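Local coordinates for ABC transporter, substrate binding protein (Polyamine) (Agrobacterium tumefaciens, PDB 4EUO) that selectively binds gamma-aminobutyric acid as a periplasmic solute-binding protein, probably delivering it to an ABC transporter, at residues G10-A15 with N201-A206; G97-S102 with T260-V265; G130-Y135 with D170-D175. All blocks are in the same frame, centred on the assembly; numbering follows the deposited sequence. Where two conformers were deposited one is given.

Interaction 1: G10-A15 with N201-A206. With ABU (gamma-amino-butanoic acid), chain E.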
loop_
_atom_site.group_PDB
_atom_site.type_symbol
_atom_site.label_atom_id
_atom_site.label_comp_id
_atom_site.label_asym_id
_atom_site.label_seq_id
_atom_site.Cartn_x
_atom_site.Cartn_y
_atom_site.Cartn_z
ATOM N N GLY A 10 12.732 -1.716 1.773
ATOM C CA GLY A 10 13.102 -0.418 2.316
ATOM C C GLY A 10 12.579 -0.154 3.696
ATOM O O GLY A 10 12.485 -1.047 4.527
ATOM N N THR A 11 12.215 1.106 3.910
ATOM C CA THR A 11 11.818 1.581 5.228
ATOM C C THR A 11 10.623 0.894 5.775
ATOM O O THR A 11 10.532 0.634 6.974
ATOM C CB THR A 11 11.731 3.092 5.260
ATOM O OG1 THR A 11 10.932 3.545 4.160
ATOM C CG2 THR A 11 13.105 3.741 5.178
ATOM N N THR A 12 9.643 0.565 4.898
ATOM C CA THR A 12 8.441 -0.116 5.398
ATOM C C THR A 12 8.751 -1.531 5.877
ATOM O O THR A 12 8.334 -1.946 6.953
ATOM C CB THR A 12 7.364 -0.126 4.323
ATOM O OG1 THR A 12 7.085 1.266 4.082
ATOM C CG2 THR A 12 6.097 -0.867 4.767
ATOM N N GLN A 13 9.488 -2.289 5.062
ATOM C CA GLN A 13 9.794 -3.661 5.465
ATOM C C GLN A 13 10.740 -3.685 6.668
ATOM O O GLN A 13 10.560 -4.537 7.558
ATOM C CB GLN A 13 10.326 -4.469 4.274
ATOM C CG GLN A 13 10.483 -5.956 4.589
ATOM C CD GLN A 13 10.643 -6.780 3.354
ATOM O OE1 GLN A 13 10.412 -6.329 2.232
ATOM N NE2 GLN A 13 10.958 -8.048 3.573
ATOM N N ASP A 14 11.655 -2.739 6.748
ATOM C CA ASP A 14 12.517 -2.671 7.937
ATOM C C ASP A 14 11.676 -2.435 9.179
ATOM O O ASP A 14 11.951 -3.005 10.234
ATOM C CB ASP A 14 13.500 -1.508 7.798
ATOM C CG ASP A 14 14.598 -1.744 6.796
ATOM O OD1 ASP A 14 14.743 -2.904 6.320
ATOM O OD2 ASP A 14 15.300 -0.772 6.454
ATOM N N ALA A 15 10.644 -1.591 9.074
ATOM C CA ALA A 15 9.762 -1.323 10.212
ATOM C C ALA A 15 8.908 -2.542 10.558
ATOM O O ALA A 15 8.663 -2.813 11.745
ATOM C CB ALA A 15 8.867 -0.128 9.894
ATOM N N ASN A 201 1.794 7.153 2.026
ATOM C CA ASN A 201 2.050 8.139 3.070
ATOM C C ASN A 201 3.231 7.810 3.966
ATOM O O ASN A 201 4.002 8.707 4.341
ATOM C CB ASN A 201 0.785 8.419 3.877
ATOM C CG ASN A 201 0.398 7.293 4.810
ATOM O OD1 ASN A 201 -0.202 6.282 4.394
ATOM N ND2 ASN A 201 0.784 7.421 6.082
ATOM N N GLY A 202 3.379 6.549 4.312
ATOM C CA GLY A 202 4.431 6.130 5.216
ATOM C C GLY A 202 5.811 6.326 4.622
ATOM O O GLY A 202 6.785 6.498 5.367
ATOM N N ARG A 203 5.929 6.369 3.291
ATOM C CA ARG A 203 7.240 6.619 2.684
ATOM C C ARG A 203 7.681 8.058 2.944
ATOM O O ARG A 203 8.889 8.308 3.054
ATOM C CB ARG A 203 7.184 6.328 1.199
ATOM C CG ARG A 203 6.951 4.854 0.899
ATOM C CD ARG A 203 8.218 4.035 1.159
ATOM N NE ARG A 203 7.919 2.599 1.127
ATOM C CZ ARG A 203 8.845 1.652 1.033
ATOM N NH1 ARG A 203 10.124 1.978 0.909
ATOM N NH2 ARG A 203 8.494 0.372 0.977
ATOM N N MET A 204 6.721 8.986 3.089
ATOM C CA MET A 204 7.043 10.374 3.434
ATOM C C MET A 204 7.391 10.457 4.924
ATOM O O MET A 204 8.368 11.135 5.272
ATOM C CB MET A 204 5.872 11.296 3.094
ATOM C CG MET A 204 5.516 11.319 1.608
ATOM S SD MET A 204 6.875 11.804 0.504
ATOM C CE MET A 204 7.522 10.158 -0.053
ATOM N N THR A 205 6.672 9.723 5.790
ATOM C CA THR A 205 7.025 9.653 7.208
ATOM C C THR A 205 8.470 9.158 7.327
ATOM O O THR A 205 9.258 9.730 8.101
ATOM C CB THR A 205 6.099 8.681 7.930
ATOM O OG1 THR A 205 4.784 9.240 7.870
ATOM C CG2 THR A 205 6.495 8.460 9.387
ATOM N N ALA A 206 8.852 8.116 6.566
ATOM C CA ALA A 206 10.225 7.586 6.668
ATOM C C ALA A 206 11.257 8.569 6.206
ATOM O O ALA A 206 12.325 8.670 6.833
ATOM C CB ALA A 206 10.326 6.293 5.906
HETATM N N ABU E . 1.089 -1.373 -0.908
HETATM C CD ABU E . 1.542 -0.338 0.030
HETATM C CB ABU E . 3.016 -0.463 0.328
HETATM C CG ABU E . 3.415 0.590 1.304
HETATM C C ABU E . 4.897 0.681 1.602
HETATM O O ABU E . 5.344 1.803 2.161
HETATM O OXT ABU E . 5.760 -0.231 1.224
HETATM O O HOH W 1 8.299 3.647 4.632
#
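Thr12 and Arg203 meet at the carboxylate of gamma-aminobutyric acid (ABU), in the ligand pocket of a class D periplasmic binding protein. They belong to the first turns of helices 10-28 and 201-209, whose axes run almost perpendicular (87°) and come within 9.6 Å of each other. Early in the second segment, Asn201 bonds to Ser102 and Gly261, outside this contact. Gly202 takes part through solvent: a water donates to Thr12 OG1 at 2.7 Å, is also bonded to Thr11 OG1, and makes a weak third bond, again as donor, to Gly202 O. Arg203 contributes the largest single share of the contact. Its chain bends at CG (chi2 -74°) and brings the guanidinium alongside the ligand, whose carboxylate carbon lies in the guanidinium plane at its edge. The grip is bidentate: Arg203 NE donates to ABU O at 2.9 Å and Arg203 NH2 to ABU OXT at 2.8 Å, the latter nearly straight (174°). NH2 is held in addition by Gly9 O. Thr12 comes over one face of the guanidinium, its side chain crossing that of Arg203 at about a right angle. Thr12 OG1 is not bonded to Arg203 NE but donates to ABU O at 2.6 Å; together with Arg203 NE and the hydroxyl of Tyr262, it makes three donors to a single carboxylate oxygen. A turn after Arg203, Ala206 closes the contact against Thr11, its CB 3.6 Å from Thr11 CB and 3.3 Å from Thr11 OG1.

Interaction 2: G97-S102 with T260-V265. With ABU (gamma-amino-butanoic acid), chain E.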
loop_
_atom_site.group_PDB
_atom_site.type_symbol
_atom_site.label_atom_id
_atom_site.label_comp_id
_atom_site.label_asym_id
_atom_site.label_seq_id
_atom_site.Cartn_x
_atom_site.Cartn_y
_atom_site.Cartn_z
ATOM N N GLY A 97 -6.083 -8.013 6.847
ATOM C CA GLY A 97 -5.348 -6.771 6.665
ATOM C C GLY A 97 -3.983 -6.772 7.322
ATOM O O GLY A 97 -3.782 -7.394 8.364
ATOM N N SER A 98 -3.026 -6.082 6.701
ATOM C CA SER A 98 -1.668 -5.880 7.174
ATOM C C SER A 98 -1.515 -4.471 7.757
ATOM O O SER A 98 -0.944 -4.284 8.837
ATOM C CB SER A 98 -0.688 -6.074 6.015
ATOM O OG SER A 98 0.635 -5.879 6.502
ATOM N N PHE A 99 -1.995 -3.458 7.013
ATOM C CA PHE A 99 -1.981 -2.075 7.452
ATOM C C PHE A 99 -2.861 -1.261 6.531
ATOM O O PHE A 99 -3.139 -1.707 5.397
ATOM C CB PHE A 99 -0.572 -1.452 7.521
ATOM C CG PHE A 99 0.181 -1.404 6.208
ATOM C CD1 PHE A 99 0.109 -0.283 5.382
ATOM C CD2 PHE A 99 0.979 -2.460 5.817
ATOM C CE1 PHE A 99 0.824 -0.232 4.176
ATOM C CE2 PHE A 99 1.692 -2.419 4.619
ATOM C CZ PHE A 99 1.610 -1.302 3.808
ATOM N N TYR A 100 -3.269 -0.077 7.008
ATOM C CA TYR A 100 -4.158 0.811 6.283
ATOM C C TYR A 100 -3.356 2.036 5.910
ATOM O O TYR A 100 -2.602 2.569 6.738
ATOM C CB TYR A 100 -5.358 1.099 7.190
ATOM C CG TYR A 100 -6.451 1.965 6.621
ATOM C CD1 TYR A 100 -7.491 1.412 5.890
ATOM C CD2 TYR A 100 -6.523 3.322 6.925
ATOM C CE1 TYR A 100 -8.569 2.182 5.458
ATOM C CE2 TYR A 100 -7.588 4.113 6.475
ATOM C CZ TYR A 100 -8.618 3.525 5.772
ATOM O OH TYR A 100 -9.710 4.273 5.387
ATOM N N TYR A 101 -3.469 2.495 4.657
ATOM C CA TYR A 101 -2.613 3.582 4.203
ATOM C C TYR A 101 -3.354 4.519 3.289
ATOM O O TYR A 101 -4.468 4.221 2.859
ATOM C CB TYR A 101 -1.378 3.003 3.466
ATOM C CG TYR A 101 -1.665 2.306 2.155
ATOM C CD1 TYR A 101 -1.630 3.002 0.950
ATOM C CD2 TYR A 101 -1.943 0.939 2.113
ATOM C CE1 TYR A 101 -1.880 2.357 -0.261
ATOM C CE2 TYR A 101 -2.204 0.287 0.910
ATOM C CZ TYR A 101 -2.156 0.997 -0.271
ATOM O OH TYR A 101 -2.366 0.380 -1.477
ATOM N N SER A 102 -2.676 5.613 2.903
ATOM C CA SER A 102 -3.214 6.533 1.931
ATOM C C SER A 102 -2.196 6.859 0.865
ATOM O O SER A 102 -0.994 6.891 1.154
ATOM C CB SER A 102 -3.538 7.877 2.582
ATOM O OG SER A 102 -4.613 7.715 3.487
ATOM N N THR A 260 5.873 3.219 11.275
ATOM C CA THR A 260 5.730 3.542 9.851
ATOM C C THR A 260 4.928 4.775 9.502
ATOM O O THR A 260 5.113 5.313 8.418
ATOM C CB THR A 260 5.028 2.398 9.102
ATOM O OG1 THR A 260 3.733 2.186 9.676
ATOM C CG2 THR A 260 5.828 1.116 9.083
ATOM N N GLY A 261 3.955 5.138 10.329
ATOM C CA GLY A 261 2.994 6.173 9.968
ATOM C C GLY A 261 1.770 5.601 9.250
ATOM O O GLY A 261 0.912 6.357 8.814
ATOM N N TYR A 262 1.658 4.269 9.167
ATOM C CA TYR A 262 0.471 3.612 8.601
ATOM C C TYR A 262 -0.486 3.326 9.752
ATOM O O TYR A 262 -0.058 3.299 10.912
ATOM C CB TYR A 262 0.844 2.305 7.868
ATOM C CG TYR A 262 1.601 2.582 6.587
ATOM C CD1 TYR A 262 1.111 3.485 5.655
ATOM C CD2 TYR A 262 2.844 1.992 6.339
ATOM C CE1 TYR A 262 1.804 3.761 4.483
ATOM C CE2 TYR A 262 3.554 2.271 5.177
ATOM C CZ TYR A 262 3.037 3.179 4.270
ATOM O OH TYR A 262 3.751 3.561 3.175
ATOM N N ALA A 263 -1.773 3.150 9.455
ATOM C CA ALA A 263 -2.750 2.874 10.500
ATOM C C ALA A 263 -2.856 1.385 10.760
ATOM O O ALA A 263 -2.752 0.555 9.844
ATOM C CB ALA A 263 -4.108 3.447 10.120
ATOM N N PRO A 264 -3.074 1.005 12.030
ATOM C CA PRO A 264 -3.245 -0.415 12.348
ATOM C C PRO A 264 -4.589 -0.952 11.867
ATOM O O PRO A 264 -5.547 -0.189 11.664
ATOM C CB PRO A 264 -3.128 -0.451 13.867
ATOM C CG PRO A 264 -3.536 0.899 14.314
ATOM C CD PRO A 264 -3.212 1.869 13.222
ATOM N N VAL A 265 -4.645 -2.271 11.715
ATOM C CA VAL A 265 -5.820 -3.028 11.297
ATOM C C VAL A 265 -6.247 -4.043 12.344
ATOM O O VAL A 265 -6.855 -5.059 12.042
ATOM C CB VAL A 265 -5.687 -3.604 9.863
ATOM C CG1 VAL A 265 -5.754 -2.452 8.832
ATOM C CG2 VAL A 265 -4.383 -4.385 9.719
HETATM N N ABU E . 1.089 -1.373 -0.908
HETATM C CD ABU E . 1.542 -0.338 0.030
HETATM C CB ABU E . 3.016 -0.463 0.328
HETATM C CG ABU E . 3.415 0.590 1.304
HETATM C C ABU E . 4.897 0.681 1.602
HETATM O O ABU E . 5.344 1.803 2.161
HETATM O OXT ABU E . 5.760 -0.231 1.224
HETATM O O HOH W 2 -6.036 -7.415 10.237
#
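The ring of Tyr262 has Phe99 over one face and the carboxylate oxygen ABU O at its edge. Phe99 and Tyr262 form an offset stack, centroids 4.5 Å apart and planes inclined by 27°, with Phe99 CE1 over the middle of the tyrosine ring. Tyr262 CG lies beside its own backbone N and opposite the carbonyl carbon (chi1 -70°), which carries the ring across Phe99 to the ligand. Phe99 in turn meets the ligand by its edge, CZ lying 3.6 Å from ABU CG, whereas Tyr101 offers a face, toward whose rim ABU CD sits 3.9 Å above the plane. Tyr101 CB packs tightly on Tyr262, 3.3 Å from CD1, and the Tyr101 ring also meets that of Trp200 steeply. The backbones are joined by a single antiparallel bridge of the hydrogen-bonded type: Tyr100 N donates to Ala263 O at 3.0 Å, and Ala263 N returns a bond to Tyr100 O at 2.9 Å. The loop after helix 250-260 is thus laid along the edge of strand 96-107, entering through an ST turn in which Thr260 OG1 accepts from Tyr262 N. Farther on, Val265 CG2 fits against Gly97, and a water links Gly97 O with Val265 O. Chemically the pocket wall is divided: the Phe99 edge and the Tyr101 face give the methylenes apolar contact, while Tyr262 OH, its ring stacked on Phe99, donates to ABU O at 2.6 Å.

Interaction 3: G130-Y135 with D170-D175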
loop_
_atom_site.group_PDB
_atom_site.type_symbol
_atom_site.label_atom_id
_atom_site.label_comp_id
_atom_site.label_asym_id
_atom_site.label_seq_id
_atom_site.Cartn_x
_atom_site.Cartn_y
_atom_site.Cartn_z
ATOM N N GLY A 130 6.875 21.077 -14.140
ATOM C CA GLY A 130 7.900 20.067 -13.982
ATOM C C GLY A 130 7.412 18.645 -13.881
ATOM O O GLY A 130 6.263 18.336 -14.202
ATOM N N LYS A 131 8.323 17.783 -13.455
ATOM C CA LYS A 131 7.984 16.367 -13.366
ATOM C C LYS A 131 7.221 16.049 -12.101
ATOM O O LYS A 131 7.427 16.667 -11.069
ATOM C CB LYS A 131 9.215 15.453 -13.513
ATOM C CG LYS A 131 10.016 15.610 -14.814
ATOM C CD LYS A 131 9.192 15.373 -16.089
ATOM C CE LYS A 131 10.021 15.491 -17.353
ATOM N NZ LYS A 131 10.702 16.813 -17.456
ATOM N N ARG A 132 6.301 15.102 -12.222
ATOM C CA ARG A 132 5.504 14.620 -11.098
ATOM C C ARG A 132 5.543 13.116 -11.152
ATOM O O ARG A 132 5.697 12.543 -12.226
ATOM C CB ARG A 132 4.064 15.155 -11.099
ATOM C CG ARG A 132 3.336 15.022 -12.429
ATOM C CD ARG A 132 3.389 16.344 -13.224
ATOM N NE ARG A 132 2.516 17.354 -12.614
ATOM C CZ ARG A 132 2.789 18.657 -12.514
ATOM N NH1 ARG A 132 3.945 19.149 -12.986
ATOM N NH2 ARG A 132 1.904 19.485 -11.967
ATOM N N THR A 133 5.395 12.479 -9.989
ATOM C CA THR A 133 5.528 11.017 -9.937
ATOM C C THR A 133 4.271 10.310 -9.472
ATOM O O THR A 133 3.543 10.781 -8.583
ATOM C CB THR A 133 6.801 10.642 -9.134
ATOM O OG1 THR A 133 6.997 9.234 -9.236
ATOM C CG2 THR A 133 6.745 10.989 -7.670
ATOM N N PHE A 134 4.024 9.173 -10.098
ATOM C CA PHE A 134 2.859 8.321 -9.824
ATOM C C PHE A 134 3.314 6.880 -9.859
ATOM O O PHE A 134 4.302 6.549 -10.548
ATOM C CB PHE A 134 1.805 8.505 -10.918
ATOM C CG PHE A 134 1.116 9.844 -10.873
ATOM C CD1 PHE A 134 0.060 10.079 -9.993
ATOM C CD2 PHE A 134 1.502 10.867 -11.726
ATOM C CE1 PHE A 134 -0.600 11.315 -9.973
ATOM C CE2 PHE A 134 0.880 12.123 -11.656
ATOM C CZ PHE A 134 -0.181 12.329 -10.808
ATOM N N TYR A 135 2.526 6.015 -9.209
ATOM C CA TYR A 135 2.808 4.579 -9.145
ATOM C C TYR A 135 2.698 3.948 -10.514
ATOM O O TYR A 135 1.712 4.132 -11.235
ATOM C CB TYR A 135 1.811 3.970 -8.175
ATOM C CG TYR A 135 1.992 2.529 -7.770
ATOM C CD1 TYR A 135 3.259 1.986 -7.591
ATOM C CD2 TYR A 135 0.892 1.758 -7.402
ATOM C CE1 TYR A 135 3.423 0.693 -7.101
ATOM C CE2 TYR A 135 1.049 0.475 -6.891
ATOM C CZ TYR A 135 2.316 -0.029 -6.714
ATOM O OH TYR A 135 2.467 -1.290 -6.194
ATOM N N ASP A 170 -3.524 11.832 -19.938
ATOM C CA ASP A 170 -2.855 12.249 -21.178
ATOM C C ASP A 170 -2.426 13.700 -21.124
ATOM O O ASP A 170 -1.410 14.035 -21.752
ATOM C CB ASP A 170 -3.804 12.062 -22.357
ATOM C CG ASP A 170 -3.875 10.651 -22.881
ATOM O OD1 ASP A 170 -3.017 9.830 -22.493
ATOM O OD2 ASP A 170 -4.791 10.359 -23.693
ATOM N N THR A 171 -3.164 14.574 -20.391
ATOM C CA THR A 171 -2.796 15.990 -20.333
ATOM C C THR A 171 -1.449 16.239 -19.653
ATOM O O THR A 171 -0.864 17.325 -19.820
ATOM C CB THR A 171 -3.896 16.831 -19.661
ATOM O OG1 THR A 171 -3.935 16.566 -18.252
ATOM C CG2 THR A 171 -5.276 16.659 -20.293
ATOM N N ILE A 172 -0.943 15.257 -18.857
ATOM C CA ILE A 172 0.318 15.439 -18.145
ATOM C C ILE A 172 1.275 14.288 -18.382
ATOM O O ILE A 172 2.334 14.274 -17.755
ATOM C CB ILE A 172 0.078 15.605 -16.614
ATOM C CG1 ILE A 172 -0.503 14.318 -15.977
ATOM C CG2 ILE A 172 -0.816 16.817 -16.329
ATOM C CD1 ILE A 172 -0.291 14.239 -14.450
ATOM N N LYS A 173 0.924 13.345 -19.273
ATOM C CA LYS A 173 1.679 12.113 -19.469
ATOM C C LYS A 173 3.172 12.317 -19.662
ATOM O O LYS A 173 3.964 11.601 -19.055
ATOM C CB LYS A 173 1.081 11.284 -20.607
ATOM C CG LYS A 173 1.488 9.817 -20.557
ATOM C CD LYS A 173 0.867 9.073 -21.711
ATOM C CE LYS A 173 1.118 7.596 -21.618
ATOM N NZ LYS A 173 0.669 6.935 -22.881
ATOM N N SER A 174 3.573 13.298 -20.494
ATOM C CA SER A 174 5.007 13.502 -20.751
ATOM C C SER A 174 5.751 14.054 -19.552
ATOM O O SER A 174 6.983 14.076 -19.542
ATOM C CB SER A 174 5.242 14.379 -21.976
ATOM O OG SER A 174 4.890 15.720 -21.702
ATOM N N ASP A 175 5.017 14.505 -18.518
ATOM C CA ASP A 175 5.638 15.035 -17.312
ATOM C C ASP A 175 5.620 14.056 -16.134
ATOM O O ASP A 175 6.026 14.411 -15.028
ATOM C CB ASP A 175 5.093 16.418 -16.935
ATOM C CG ASP A 175 5.757 17.524 -17.776
ATOM O OD1 ASP A 175 6.995 17.430 -18.037
ATOM O OD2 ASP A 175 5.056 18.465 -18.169
HETATM O O HOH W 3 5.929 21.222 -16.861
#
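Asp175 O receives two groups from the other segment: Arg132 N donates to it at 2.9 Å with an N-H...O angle of 164°, and Lys131 CA approaches to 3.2 Å in a CA-H...O contact. The pair sits in a beta-alpha-beta crossover, where the loop after helix 162-170 leads into strand 176-179, the parallel neighbour of strand 132-135. Asp175 immediately precedes that strand, and Arg132 goes on to share backbone bonds with Ile177, which carries the pairing into the sheet. The side chain of Arg132 doubles back, with chi2 at -98°, and its NH1 donates to Gly130 O at 2.7 Å; the oxygen lies in the guanidinium plane, although the donor stands well above the carbonyl plane. Phe128 O also accepts from NH1 and Leu122 O from NE, fixing the group by backbone carbonyls, and Arg132 CD packs 4.1 Å from Asp175 CB. Asp175 CB rests 3.5 Å from Gly130 O, and a water bridges Asp175 OD2 to Gly130 N. Lys131 reaches across Asp175 at about a right angle, but its salt bridge to OD1 is long, and the lysine has two conformers. Deeper in, Ile172 CD1 touches Phe134 CE2 at 3.7 Å, obliquely to the ring. The contact therefore grades from a long ion pair and a water bridge at its exposed side to apolar packing below, and the main-chain bond of Asp175 O probably counts for more in setting the register than the loose ion pair does.

In the fold
Interactions 1 and 2 are neighbours in the core, their centres 11 Å apart, and both touch the bound ABU: one supplies mainly charge and hydroxyl donors, the other chiefly aromatic surface. They also meet directly, through probable hydrogen bonds from Asn201, so that helix 201-209, strand 96-107 and the loop after helix 250-260 are joined. Interaction 3 lies about 24 and 27 Å from them, centre to centre, toward the surface and without touching the ligand. Its strand 132-135 nevertheless belongs to the same sheet as strand 96-107, with strand 196-200 between them. There backbone bonding and a long, exposed ion pair replace ligand recognition.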